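Local coordinates for protein 3-oxo-tetronate kinase (Haemophilus influenzae, PDB 1YZY) that catalyses the ATP-dependent phosphorylation of 3-oxo-tetronate to 3-oxo-tetronate 4-phosphate, as a four-carbon acid sugar kinase, at residues K374-A377 and P381-K384; K265-A270 and M305-V310; L100-N105 and G190-V195; E106-I111 and E181-L186. All coordinates share one frame; numbering follows the deposited sequence.

How the interactions relate
Interactions 3 and 4 come first along the chain, within the sugar-binding N-terminal domain. Their centres lie about 8 Å apart. They share the parallel sheet in which strands 109-111 and 193-196 are neighbours, and they touch: Ala-194 O meets Ile-111 N at 2.9 Å. Interaction 4 is nested inside the loop closed by interaction 3. Interaction 2 and then interaction 1 follow in the nucleotide-binding C-terminal domain, with centres about 20 Å apart and no touch between them. Between the centres of interactions 2 and 4 the distance is about 54 Å. The first pair thus helps build the sugar-binding domain, and the second pair belongs to the ATP-binding domain.

Interaction 1 of 4, residues K374-A377 and P381-K384; sequences KQIA and PWLK
The backbones of Lys-374 and Trp-382 are joined by one hydrogen bond, from Trp-382 N to Lys-374 O at 2.9 Å. The N-H...O angle is 146°, and the donor sits above the carbonyl plane. The same oxygen receives a CA-H...O contact from Pro-381 CA at 3.5 Å. Gln-375 and Pro-381 form an antiparallel non-hydrogen-bonded pair, with their CA atoms 4.0 Å apart. The apolar part is a CH-pi contact. Ile-376 CD1 lies over one face of the Trp-382 indole, 3.5 Å from the centroid of the five-membered ring. Ile-376 CG1 adds a second touch, 3.5 Å from Trp-382 CD1. CG1 stands beside the backbone N of Ile-376 (chi1 -63°), and the extended chi2 carries CD1 across the indole. This is the turn end of a beta hairpin. Ile-376 and Ala-377 together stand opposite the single residue Val-380, a classic beta bulge, and the strand direction breaks at Ile-376. Trp-382 NE1 is hydrogen-bonded to Ala-408 O. The hairpin is made of strands 369-375 and 380-385, and strand 391-395 runs beside the latter. Helix 404-410 packs on Ile-376 through Phe-404, Tyr-407 and Ala-408.

Interaction 2 of 4, residues K265-A270 and M305-V310; sequences KYREKA and MVYATV
The Tyr-266 ring meets Met-305 at its edge. Met-305 SD is 3.7 Å from Tyr-266 CD2, near the ring plane, and Met-305 CB lies in plane, 3.9 Å from Tyr-266 CE2. Met-305 runs alongside the ring with the opposite heading. A second flat group is the Arg-267 guanidinium, which has Tyr-307 OH over one face. Arg-267 NH2 comes to 2.7 Å from this hydroxyl, but the angle is too poor for a hydrogen bond. The guanidinium and Tyr-307 ring planes are inclined by 55°, and the side chains cross at about a right angle. Met-305 O and Thr-309 O lie in the plane of the Tyr-307 ring, at its edge. The sulfur contact is a Met-aromatic pair. It packs Tyr-266 of helix 257-266, and the chain that follows, against strand 305-307, in the nucleotide-binding domain. Met-305 CG points away from the backbone N (chi1 162°) and the chain bends at chi3, which brings CE to 3.8 Å from Tyr-266 CD2. The same methyl reaches Arg-267 N at 4.0 Å. Tyr-266 OH is held by a hydrogen bond to Ala-303 O, just before the strand. Val-250 of strand 248-252 touches both Tyr-266 and Met-305.

Interaction 3 of 4, residues L100-N105 and G190-V195; sequences LLDELN and GYRYAV
Leu-101 and Arg-192 make the tightly packed part of this contact. Leu-101 reaches out from the helix to meet Arg-192 coming the other way. Leu-101 CD1 lies over one face of the guanidinium, 3.5 Å from Arg-192 NE. Leu-101 CB is closer still to the group, 3.3 Å from Arg-192 NH1. The same methyl, Leu-101 CD1, also touches the edge of the Tyr-193 ring, 3.9 Å from CE2. Arg-192 CB in turn sits 3.8 Å above the centre of the Tyr-193 ring. One leucine methyl thus packs against both neighbouring side chains.

The looser side is polar. Asp-102 is exposed, and its OD1 forms a salt bridge with Arg-192 NH1 at 3.1 Å. The side chains cross at about a right angle, and the carboxylate and guanidinium planes are 41° apart. This is a single oxygen-nitrogen approach, not a flat two-pronged pairing. Arg-192 gets to the helix by being stretched out: CG is anti to the backbone N (chi1 -167°), and its aliphatic part is straight out to NE. Asp-98, one turn back in the helix, fixes the arginine further. Its OD1 forms a salt bridge with Arg-192 NE and a hydrogen bond with Tyr-193 OH. The two acids probably offset the arginine's charge.

The contact ties the last turn of helix 93-104, which ends in a Schellman motif at Asn-105, to Arg-192 and Tyr-193, where the chain runs into strand 193-196. That strand lies between strands 109-111 and 164-167 in a parallel sheet. Helix 152-159 packs on Tyr-193 through Met-156.

Interaction 4 of 4, residues E106-I111 and E181-L186; sequences EDFTVI and ECFAEL
The Phe-108 ring swings opposite its own amide nitrogen (chi1 -171°), and this sends it toward Phe-183. Phe-183 has CG beside its own backbone N (chi1 -78°), which lays its ring across the path of the first. The result is an offset edge-to-face aromatic pair. It packs helix 176-188 against strand 109-111 and the residue that leads into it. This is an outer strand of a three-stranded parallel sheet in the sugar-binding domain.

The edge of Phe-108 points at the face of Phe-183. The ring centroids are 5.8 Å apart and the planes stand at 65°. Phe-108 CE2 makes the closest touch of the pair, 3.9 Å from Phe-183 CD1, and CD1 lies in the plane of the Phe-108 ring. Phe-108 CZ goes on to meet Leu-186, one helical turn later, at 4.3 Å from its CB. Leu-186 and Phe-183 therefore both receive the Phe-108 ring, and they lie on the same side of the helix.

All four touching side chains are buried, and the contact between them is apolar. Around them, Ala-194 of the middle strand 193-196 touches both Phe-108 and Leu-186. Val-167 of strand 164-167 packs on Phe-183 and Leu-186. Phe-214 brings another ring to Phe-183, and Val-217 of strand 216-219 touches Val-110. Val-110 meets the far end of the Phe-183 ring, and its side chain runs aslant to it. Val-110 CG1 lies 3.9 Å from Phe-183 CE1 and 3.6 Å from Phe-183 CZ.

Interaction 1 of 4, residues K374-A377 and P381-K384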
loop_
_atom_site.group_PDB
_atom_site.type_symbol
_atom_site.label_atom_id
_atom_site.label_comp_id
_atom_site.label_asym_id
_atom_site.label_seq_id
_atom_site.Cartn_x
_atom_site.Cartn_y
_atom_site.Cartn_z
ATOM N N LYS A 374 -10.534 2.338 8.818
ATOM C CA LYS A 374 -9.813 2.888 9.962
ATOM C C LYS A 374 -8.489 2.223 10.292
ATOM O O LYS A 374 -8.370 1.002 10.311
ATOM C CB LYS A 374 -10.714 2.911 11.189
ATOM C CG LYS A 374 -10.391 4.004 12.180
ATOM C CD LYS A 374 -11.631 4.331 12.976
ATOM C CE LYS A 374 -11.341 5.289 14.099
ATOM N NZ LYS A 374 -12.556 5.440 14.945
ATOM N N GLN A 375 -7.500 3.060 10.579
ATOM C CA GLN A 375 -6.158 2.615 10.902
ATOM C C GLN A 375 -6.039 2.044 12.313
ATOM O O GLN A 375 -6.251 2.749 13.300
ATOM C CB GLN A 375 -5.177 3.778 10.709
ATOM C CG GLN A 375 -3.715 3.442 10.957
ATOM C CD GLN A 375 -2.773 4.577 10.567
ATOM O OE1 GLN A 375 -2.586 4.871 9.387
ATOM N NE2 GLN A 375 -2.169 5.208 11.562
ATOM N N ILE A 376 -5.726 0.754 12.391
ATOM C CA ILE A 376 -5.546 0.059 13.661
ATOM C C ILE A 376 -4.178 0.447 14.200
ATOM O O ILE A 376 -4.002 0.687 15.394
ATOM C CB ILE A 376 -5.584 -1.480 13.465
ATOM C CG1 ILE A 376 -6.953 -1.913 12.952
ATOM C CG2 ILE A 376 -5.263 -2.194 14.763
ATOM C CD1 ILE A 376 -6.995 -3.355 12.538
ATOM N N ALA A 377 -3.203 0.454 13.301
ATOM C CA ALA A 377 -1.826 0.810 13.614
ATOM C C ALA A 377 -1.208 1.300 12.304
ATOM O O ALA A 377 -1.758 1.052 11.226
ATOM C CB ALA A 377 -1.068 -0.407 14.148
ATOM N N PRO A 381 -4.486 -0.984 8.288
ATOM C CA PRO A 381 -5.859 -0.475 8.317
ATOM C C PRO A 381 -6.883 -1.631 8.309
ATOM O O PRO A 381 -6.521 -2.799 8.101
ATOM C CB PRO A 381 -5.936 0.333 7.019
ATOM C CG PRO A 381 -5.073 -0.455 6.094
ATOM C CD PRO A 381 -3.876 -0.777 6.959
ATOM N N TRP A 382 -8.139 -1.315 8.600
ATOM C CA TRP A 382 -9.192 -2.317 8.559
ATOM C C TRP A 382 -9.602 -2.382 7.096
ATOM O O TRP A 382 -9.642 -1.352 6.416
ATOM C CB TRP A 382 -10.390 -1.907 9.428
ATOM C CG TRP A 382 -10.401 -2.589 10.753
ATOM C CD1 TRP A 382 -10.287 -2.003 11.983
ATOM C CD2 TRP A 382 -10.472 -4.004 10.983
ATOM N NE1 TRP A 382 -10.271 -2.968 12.968
ATOM C CE2 TRP A 382 -10.383 -4.204 12.383
ATOM C CE3 TRP A 382 -10.599 -5.125 10.146
ATOM C CZ2 TRP A 382 -10.416 -5.482 12.963
ATOM C CZ3 TRP A 382 -10.632 -6.393 10.722
ATOM C CH2 TRP A 382 -10.540 -6.559 12.119
ATOM N N LEU A 383 -9.894 -3.584 6.610
ATOM C CA LEU A 383 -10.282 -3.769 5.218
ATOM C C LEU A 383 -11.650 -4.435 5.099
ATOM O O LEU A 383 -12.201 -4.934 6.070
ATOM C CB LEU A 383 -9.252 -4.659 4.512
ATOM C CG LEU A 383 -7.755 -4.340 4.522
ATOM C CD1 LEU A 383 -6.959 -5.537 3.978
ATOM C CD2 LEU A 383 -7.479 -3.097 3.689
ATOM N N LYS A 384 -12.229 -4.361 3.913
ATOM C CA LYS A 384 -13.484 -5.026 3.641
ATOM C C LYS A 384 -13.438 -5.368 2.176
ATOM O O LYS A 384 -13.175 -4.510 1.343
ATOM C CB LYS A 384 -14.714 -4.177 3.922
ATOM C CG LYS A 384 -15.984 -5.038 3.858
ATOM C CD LYS A 384 -17.266 -4.243 3.929
ATOM C CE LYS A 384 -17.658 -3.678 2.572
ATOM N NZ LYS A 384 -17.898 -4.747 1.559
#

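Interaction 2 of 4, residues K265-A270 and M305-V310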
loop_
_atom_site.group_PDB
_atom_site.type_symbol
_atom_site.label_atom_id
_atom_site.label_comp_id
_atom_site.label_asym_id
_atom_site.label_seq_id
_atom_site.Cartn_x
_atom_site.Cartn_y
_atom_site.Cartn_z
ATOM N N LYS A 265 1.214 -11.848 24.450
ATOM C CA LYS A 265 0.376 -10.917 25.199
ATOM C C LYS A 265 -1.114 -11.219 25.002
ATOM O O LYS A 265 -1.935 -10.969 25.897
ATOM C CB LYS A 265 0.700 -9.478 24.769
ATOM C CG LYS A 265 0.701 -8.443 25.896
ATOM C CD LYS A 265 -0.655 -7.772 26.072
ATOM C CE LYS A 265 -0.565 -6.602 27.049
ATOM N NZ LYS A 265 -1.819 -5.792 27.089
ATOM N N TYR A 266 -1.452 -11.766 23.837
ATOM C CA TYR A 266 -2.833 -12.091 23.510
ATOM C C TYR A 266 -3.320 -13.446 24.044
ATOM O O TYR A 266 -4.486 -13.588 24.398
ATOM C CB TYR A 266 -3.045 -12.018 21.996
ATOM C CG TYR A 266 -4.500 -12.076 21.588
ATOM C CD1 TYR A 266 -5.410 -11.132 22.062
ATOM C CD2 TYR A 266 -4.973 -13.081 20.736
ATOM C CE1 TYR A 266 -6.747 -11.185 21.702
ATOM C CE2 TYR A 266 -6.315 -13.141 20.370
ATOM C CZ TYR A 266 -7.188 -12.190 20.859
ATOM O OH TYR A 266 -8.505 -12.232 20.515
ATOM N N ARG A 267 -2.446 -14.449 24.069
ATOM C CA ARG A 267 -2.830 -15.769 24.562
ATOM C C ARG A 267 -3.269 -15.670 26.024
ATOM O O ARG A 267 -3.834 -16.603 26.598
ATOM C CB ARG A 267 -1.665 -16.746 24.436
ATOM C CG ARG A 267 -0.505 -16.421 25.343
ATOM C CD ARG A 267 0.327 -17.649 25.613
ATOM N NE ARG A 267 0.968 -18.152 24.406
ATOM C CZ ARG A 267 1.687 -19.266 24.360
ATOM N NH1 ARG A 267 1.850 -19.999 25.453
ATOM N NH2 ARG A 267 2.269 -19.635 23.226
ATOM N N GLU A 268 -2.945 -14.537 26.628
ATOM C CA GLU A 268 -3.284 -14.239 28.008
ATOM C C GLU A 268 -4.734 -13.745 28.070
ATOM O O GLU A 268 -5.410 -13.901 29.089
ATOM C CB GLU A 268 -2.324 -13.150 28.508
ATOM C CG GLU A 268 -2.596 -12.594 29.892
ATOM C CD GLU A 268 -1.900 -11.257 30.124
ATOM O OE1 GLU A 268 -0.701 -11.134 29.791
ATOM O OE2 GLU A 268 -2.560 -10.323 30.628
ATOM N N LYS A 269 -5.203 -13.168 26.967
ATOM C CA LYS A 269 -6.551 -12.610 26.874
ATOM C C LYS A 269 -7.628 -13.451 26.174
ATOM O O LYS A 269 -8.824 -13.214 26.393
ATOM C CB LYS A 269 -6.498 -11.237 26.181
ATOM C CG LYS A 269 -5.700 -10.153 26.898
ATOM C CD LYS A 269 -6.361 -9.739 28.203
ATOM C CE LYS A 269 -5.700 -8.502 28.789
ATOM N NZ LYS A 269 -4.243 -8.688 29.019
ATOM N N ALA A 270 -7.237 -14.413 25.337
ATOM C CA ALA A 270 -8.234 -15.194 24.596
ATOM C C ALA A 270 -7.905 -16.664 24.291
ATOM O O ALA A 270 -6.775 -17.120 24.492
ATOM C CB ALA A 270 -8.577 -14.451 23.292
ATOM N N MET A 305 -7.658 -17.596 18.779
ATOM C CA MET A 305 -6.471 -17.517 17.950
ATOM C C MET A 305 -5.732 -18.847 17.770
ATOM O O MET A 305 -5.345 -19.558 18.704
ATOM C CB MET A 305 -5.467 -16.540 18.584
ATOM C CG MET A 305 -4.034 -16.678 18.066
ATOM S SD MET A 305 -2.896 -15.448 18.710
ATOM C CE MET A 305 -2.618 -16.014 20.393
ATOM N N VAL A 306 -5.548 -19.157 16.488
ATOM C CA VAL A 306 -4.814 -20.292 15.945
ATOM C C VAL A 306 -3.488 -19.706 15.466
ATOM O O VAL A 306 -3.473 -18.871 14.560
ATOM C CB VAL A 306 -5.493 -21.005 14.768
ATOM C CG1 VAL A 306 -4.731 -22.267 14.442
ATOM C CG2 VAL A 306 -6.929 -21.333 15.097
ATOM N N TYR A 307 -2.380 -20.151 16.046
ATOM C CA TYR A 307 -1.088 -19.590 15.681
ATOM C C TYR A 307 0.070 -20.547 15.455
ATOM O O TYR A 307 0.187 -21.573 16.120
ATOM C CB TYR A 307 -0.666 -18.558 16.735
ATOM C CG TYR A 307 -0.423 -19.136 18.116
ATOM C CD1 TYR A 307 0.875 -19.343 18.588
ATOM C CD2 TYR A 307 -1.493 -19.492 18.947
ATOM C CE1 TYR A 307 1.100 -19.891 19.842
ATOM C CE2 TYR A 307 -1.279 -20.036 20.198
ATOM C CZ TYR A 307 0.018 -20.236 20.640
ATOM O OH TYR A 307 0.232 -20.808 21.872
ATOM N N ALA A 308 0.941 -20.173 14.527
ATOM C CA ALA A 308 2.139 -20.940 14.214
ATOM C C ALA A 308 3.325 -20.206 14.850
ATOM O O ALA A 308 4.404 -20.770 15.029
ATOM C CB ALA A 308 2.321 -21.042 12.703
ATOM N N THR A 309 3.087 -18.954 15.222
ATOM C CA THR A 309 4.085 -18.086 15.836
ATOM C C THR A 309 4.897 -18.679 16.990
ATOM O O THR A 309 4.362 -18.950 18.070
ATOM C CB THR A 309 3.418 -16.811 16.339
ATOM O OG1 THR A 309 2.757 -16.168 15.244
ATOM C CG2 THR A 309 4.439 -15.867 16.962
ATOM N N VAL A 310 6.193 -18.864 16.751
ATOM C CA VAL A 310 7.132 -19.374 17.751
ATOM C C VAL A 310 8.405 -18.535 17.661
ATOM O O VAL A 310 8.708 -17.971 16.604
ATOM C CB VAL A 310 7.506 -20.870 17.535
ATOM C CG1 VAL A 310 6.359 -21.765 17.930
ATOM C CG2 VAL A 310 7.921 -21.121 16.095
#

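Interaction 3 of 4, residues L100-N105 and G190-V195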
loop_
_atom_site.group_PDB
_atom_site.type_symbol
_atom_site.label_atom_id
_atom_site.label_comp_id
_atom_site.label_asym_id
_atom_site.label_seq_id
_atom_site.Cartn_x
_atom_site.Cartn_y
_atom_site.Cartn_z
ATOM N N LEU A 100 0.817 7.626 -20.553
ATOM C CA LEU A 100 -0.374 8.159 -19.904
ATOM C C LEU A 100 -0.745 9.517 -20.469
ATOM O O LEU A 100 -1.925 9.799 -20.709
ATOM C CB LEU A 100 -0.165 8.255 -18.391
ATOM C CG LEU A 100 0.022 6.924 -17.649
ATOM C CD1 LEU A 100 0.219 7.155 -16.149
ATOM C CD2 LEU A 100 -1.177 6.032 -17.901
ATOM N N LEU A 101 0.262 10.371 -20.651
ATOM C CA LEU A 101 0.046 11.704 -21.209
ATOM C C LEU A 101 -0.534 11.595 -22.607
ATOM O O LEU A 101 -1.474 12.306 -22.956
ATOM C CB LEU A 101 1.357 12.496 -21.246
ATOM C CG LEU A 101 1.781 13.174 -19.940
ATOM C CD1 LEU A 101 3.188 13.713 -20.074
ATOM C CD2 LEU A 101 0.800 14.288 -19.580
ATOM N N ASP A 102 0.035 10.696 -23.401
ATOM C CA ASP A 102 -0.435 10.473 -24.762
ATOM C C ASP A 102 -1.893 10.030 -24.797
ATOM O O ASP A 102 -2.709 10.593 -25.533
ATOM C CB ASP A 102 0.427 9.419 -25.450
ATOM C CG ASP A 102 1.806 9.932 -25.792
ATOM O OD1 ASP A 102 1.959 11.159 -25.988
ATOM O OD2 ASP A 102 2.735 9.104 -25.877
ATOM N N GLU A 103 -2.197 8.984 -24.040
ATOM C CA GLU A 103 -3.551 8.456 -23.984
ATOM C C GLU A 103 -4.553 9.524 -23.578
ATOM O O GLU A 103 -5.672 9.574 -24.101
ATOM C CB GLU A 103 -3.606 7.271 -23.013
ATOM C CG GLU A 103 -5.001 6.746 -22.702
ATOM C CD GLU A 103 -5.770 6.253 -23.918
ATOM O OE1 GLU A 103 -5.146 5.690 -24.844
ATOM O OE2 GLU A 103 -7.013 6.425 -23.941
ATOM N N LEU A 104 -4.133 10.389 -22.662
ATOM C CA LEU A 104 -4.985 11.461 -22.157
ATOM C C LEU A 104 -5.116 12.716 -23.024
ATOM O O LEU A 104 -6.000 13.543 -22.775
ATOM C CB LEU A 104 -4.535 11.858 -20.746
ATOM C CG LEU A 104 -4.979 10.939 -19.606
ATOM C CD1 LEU A 104 -4.165 11.209 -18.362
ATOM C CD2 LEU A 104 -6.463 11.140 -19.332
ATOM N N ASN A 105 -4.271 12.857 -24.045
ATOM C CA ASN A 105 -4.298 14.047 -24.912
ATOM C C ASN A 105 -3.852 15.282 -24.132
ATOM O O ASN A 105 -4.337 16.397 -24.352
ATOM C CB ASN A 105 -5.694 14.282 -25.495
ATOM C CG ASN A 105 -5.853 13.694 -26.871
ATOM O OD1 ASN A 105 -4.889 13.606 -27.637
ATOM N ND2 ASN A 105 -7.080 13.316 -27.214
ATOM N N GLY A 190 8.707 24.717 -23.577
ATOM C CA GLY A 190 8.733 23.383 -24.162
ATOM C C GLY A 190 8.934 22.214 -23.212
ATOM O O GLY A 190 9.383 21.140 -23.623
ATOM N N TYR A 191 8.655 22.429 -21.933
ATOM C CA TYR A 191 8.799 21.375 -20.940
ATOM C C TYR A 191 7.523 20.546 -20.888
ATOM O O TYR A 191 6.420 21.093 -20.951
ATOM C CB TYR A 191 9.096 21.972 -19.567
ATOM C CG TYR A 191 10.479 22.559 -19.431
ATOM C CD1 TYR A 191 11.603 21.736 -19.399
ATOM C CD2 TYR A 191 10.667 23.935 -19.321
ATOM C CE1 TYR A 191 12.878 22.264 -19.261
ATOM C CE2 TYR A 191 11.941 24.478 -19.179
ATOM C CZ TYR A 191 13.038 23.640 -19.153
ATOM O OH TYR A 191 14.301 24.166 -19.044
ATOM N N ARG A 192 7.688 19.228 -20.789
ATOM C CA ARG A 192 6.564 18.295 -20.737
ATOM C C ARG A 192 6.249 17.896 -19.286
ATOM O O ARG A 192 5.135 17.449 -18.976
ATOM C CB ARG A 192 6.880 17.058 -21.592
ATOM C CG ARG A 192 5.699 16.137 -21.878
ATOM C CD ARG A 192 6.114 14.993 -22.802
ATOM N NE ARG A 192 5.050 14.022 -23.078
ATOM C CZ ARG A 192 3.961 14.269 -23.801
ATOM N NH1 ARG A 192 3.072 13.308 -23.996
ATOM N NH2 ARG A 192 3.735 15.476 -24.301
ATOM N N TYR A 193 7.247 18.024 -18.411
ATOM C CA TYR A 193 7.097 17.706 -16.987
ATOM C C TYR A 193 7.791 18.781 -16.157
ATOM O O TYR A 193 8.733 19.435 -16.624
ATOM C CB TYR A 193 7.725 16.353 -16.624
ATOM C CG TYR A 193 7.943 15.425 -17.791
ATOM C CD1 TYR A 193 9.198 15.328 -18.396
ATOM C CD2 TYR A 193 6.887 14.666 -18.315
ATOM C CE1 TYR A 193 9.399 14.507 -19.494
ATOM C CE2 TYR A 193 7.076 13.841 -19.412
ATOM C CZ TYR A 193 8.332 13.768 -19.996
ATOM O OH TYR A 193 8.521 12.966 -21.088
ATOM N N ALA A 194 7.379 18.887 -14.897
ATOM C CA ALA A 194 7.941 19.868 -13.989
ATOM C C ALA A 194 8.154 19.338 -12.590
ATOM O O ALA A 194 7.200 18.939 -11.929
ATOM C CB ALA A 194 7.036 21.088 -13.926
ATOM N N VAL A 195 9.413 19.317 -12.161
ATOM C CA VAL A 195 9.777 18.910 -10.808
ATOM C C VAL A 195 9.415 20.128 -9.939
ATOM O O VAL A 195 9.480 21.272 -10.402
ATOM C CB VAL A 195 11.307 18.626 -10.692
ATOM C CG1 VAL A 195 11.715 18.357 -9.242
ATOM C CG2 VAL A 195 11.683 17.445 -11.560
#

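Interaction 4 of 4, residues E106-I111 and E181-L186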
loop_
_atom_site.group_PDB
_atom_site.type_symbol
_atom_site.label_atom_id
_atom_site.label_comp_id
_atom_site.label_asym_id
_atom_site.label_seq_id
_atom_site.Cartn_x
_atom_site.Cartn_y
_atom_site.Cartn_z
ATOM N N GLU A 106 -2.954 15.052 -23.182
ATOM C CA GLU A 106 -2.395 16.095 -22.338
ATOM C C GLU A 106 -0.909 16.192 -22.669
ATOM O O GLU A 106 -0.330 15.248 -23.218
ATOM C CB GLU A 106 -2.588 15.727 -20.867
ATOM C CG GLU A 106 -4.038 15.662 -20.435
ATOM C CD GLU A 106 -4.683 17.026 -20.381
ATOM O OE1 GLU A 106 -4.364 17.785 -19.446
ATOM O OE2 GLU A 106 -5.500 17.343 -21.265
ATOM N N ASP A 107 -0.287 17.323 -22.346
ATOM C CA ASP A 107 1.131 17.497 -22.644
ATOM C C ASP A 107 1.990 18.057 -21.521
ATOM O O ASP A 107 3.136 18.432 -21.744
ATOM C CB ASP A 107 1.322 18.314 -23.934
ATOM C CG ASP A 107 0.296 19.420 -24.091
ATOM O OD1 ASP A 107 0.284 20.355 -23.263
ATOM O OD2 ASP A 107 -0.504 19.355 -25.052
ATOM N N PHE A 108 1.460 18.068 -20.304
ATOM C CA PHE A 108 2.217 18.576 -19.168
ATOM C C PHE A 108 1.748 17.929 -17.868
ATOM O O PHE A 108 0.558 17.664 -17.697
ATOM C CB PHE A 108 2.074 20.112 -19.079
ATOM C CG PHE A 108 2.994 20.757 -18.071
ATOM C CD1 PHE A 108 4.374 20.743 -18.258
ATOM C CD2 PHE A 108 2.483 21.363 -16.932
ATOM C CE1 PHE A 108 5.230 21.320 -17.321
ATOM C CE2 PHE A 108 3.338 21.945 -15.985
ATOM C CZ PHE A 108 4.708 21.920 -16.183
ATOM N N THR A 109 2.683 17.691 -16.955
ATOM C CA THR A 109 2.365 17.100 -15.656
ATOM C C THR A 109 3.489 17.454 -14.685
ATOM O O THR A 109 4.495 18.025 -15.099
ATOM C CB THR A 109 2.207 15.544 -15.756
ATOM O OG1 THR A 109 1.670 15.027 -14.529
ATOM C CG2 THR A 109 3.553 14.864 -16.027
ATOM N N VAL A 110 3.302 17.147 -13.401
ATOM C CA VAL A 110 4.311 17.414 -12.367
ATOM C C VAL A 110 4.979 16.140 -11.844
ATOM O O VAL A 110 4.433 15.046 -11.949
ATOM C CB VAL A 110 3.719 18.184 -11.155
ATOM C CG1 VAL A 110 3.048 19.453 -11.628
ATOM C CG2 VAL A 110 2.739 17.306 -10.380
ATOM N N ILE A 111 6.152 16.309 -11.249
ATOM C CA ILE A 111 6.918 15.199 -10.704
ATOM C C ILE A 111 7.316 15.559 -9.282
ATOM O O ILE A 111 7.930 16.603 -9.058
ATOM C CB ILE A 111 8.194 14.964 -11.551
ATOM C CG1 ILE A 111 7.809 14.449 -12.938
ATOM C CG2 ILE A 111 9.186 14.063 -10.829
ATOM C CD1 ILE A 111 8.976 14.311 -13.858
ATOM N N GLU A 181 1.708 30.104 -12.669
ATOM C CA GLU A 181 2.339 31.043 -13.575
ATOM C C GLU A 181 3.666 30.423 -14.006
ATOM O O GLU A 181 4.091 30.591 -15.145
ATOM C CB GLU A 181 2.549 32.403 -12.895
ATOM C CG GLU A 181 1.247 33.146 -12.571
ATOM C CD GLU A 181 1.462 34.523 -11.915
ATOM O OE1 GLU A 181 2.604 34.875 -11.525
ATOM O OE2 GLU A 181 0.460 35.262 -11.792
ATOM N N CYS A 182 4.336 29.738 -13.086
ATOM C CA CYS A 182 5.588 29.067 -13.412
ATOM C C CYS A 182 5.289 27.859 -14.314
ATOM O O CYS A 182 6.110 27.495 -15.148
ATOM C CB CYS A 182 6.309 28.597 -12.146
ATOM S SG CYS A 182 7.025 29.903 -11.097
ATOM N N PHE A 183 4.146 27.204 -14.089
ATOM C CA PHE A 183 3.728 26.061 -14.900
ATOM C C PHE A 183 3.516 26.549 -16.332
ATOM O O PHE A 183 3.889 25.874 -17.296
ATOM C CB PHE A 183 2.397 25.470 -14.406
ATOM C CG PHE A 183 2.508 24.591 -13.184
ATOM C CD1 PHE A 183 3.725 24.079 -12.767
ATOM C CD2 PHE A 183 1.367 24.276 -12.450
ATOM C CE1 PHE A 183 3.810 23.264 -11.633
ATOM C CE2 PHE A 183 1.440 23.465 -11.316
ATOM C CZ PHE A 183 2.663 22.961 -10.908
ATOM N N ALA A 184 2.854 27.696 -16.458
ATOM C CA ALA A 184 2.572 28.287 -17.758
ATOM C C ALA A 184 3.864 28.680 -18.471
ATOM O O ALA A 184 3.952 28.640 -19.702
ATOM C CB ALA A 184 1.669 29.495 -17.590
ATOM N N GLU A 185 4.854 29.073 -17.681
ATOM C CA GLU A 185 6.160 29.485 -18.173
ATOM C C GLU A 185 6.968 28.272 -18.642
ATOM O O GLU A 185 7.579 28.311 -19.708
ATOM C CB GLU A 185 6.885 30.246 -17.056
ATOM C CG GLU A 185 8.394 30.286 -17.130
ATOM C CD GLU A 185 9.015 30.501 -15.754
ATOM O OE1 GLU A 185 9.285 29.490 -15.056
ATOM O OE2 GLU A 185 9.218 31.675 -15.363
ATOM N N LEU A 186 6.985 27.209 -17.837
ATOM C CA LEU A 186 7.710 25.983 -18.186
ATOM C C LEU A 186 7.139 25.357 -19.460
ATOM O O LEU A 186 7.888 24.836 -20.285
ATOM C CB LEU A 186 7.663 24.971 -17.039
ATOM C CG LEU A 186 8.416 25.293 -15.747
ATOM C CD1 LEU A 186 8.169 24.197 -14.719
ATOM C CD2 LEU A 186 9.906 25.439 -16.016
#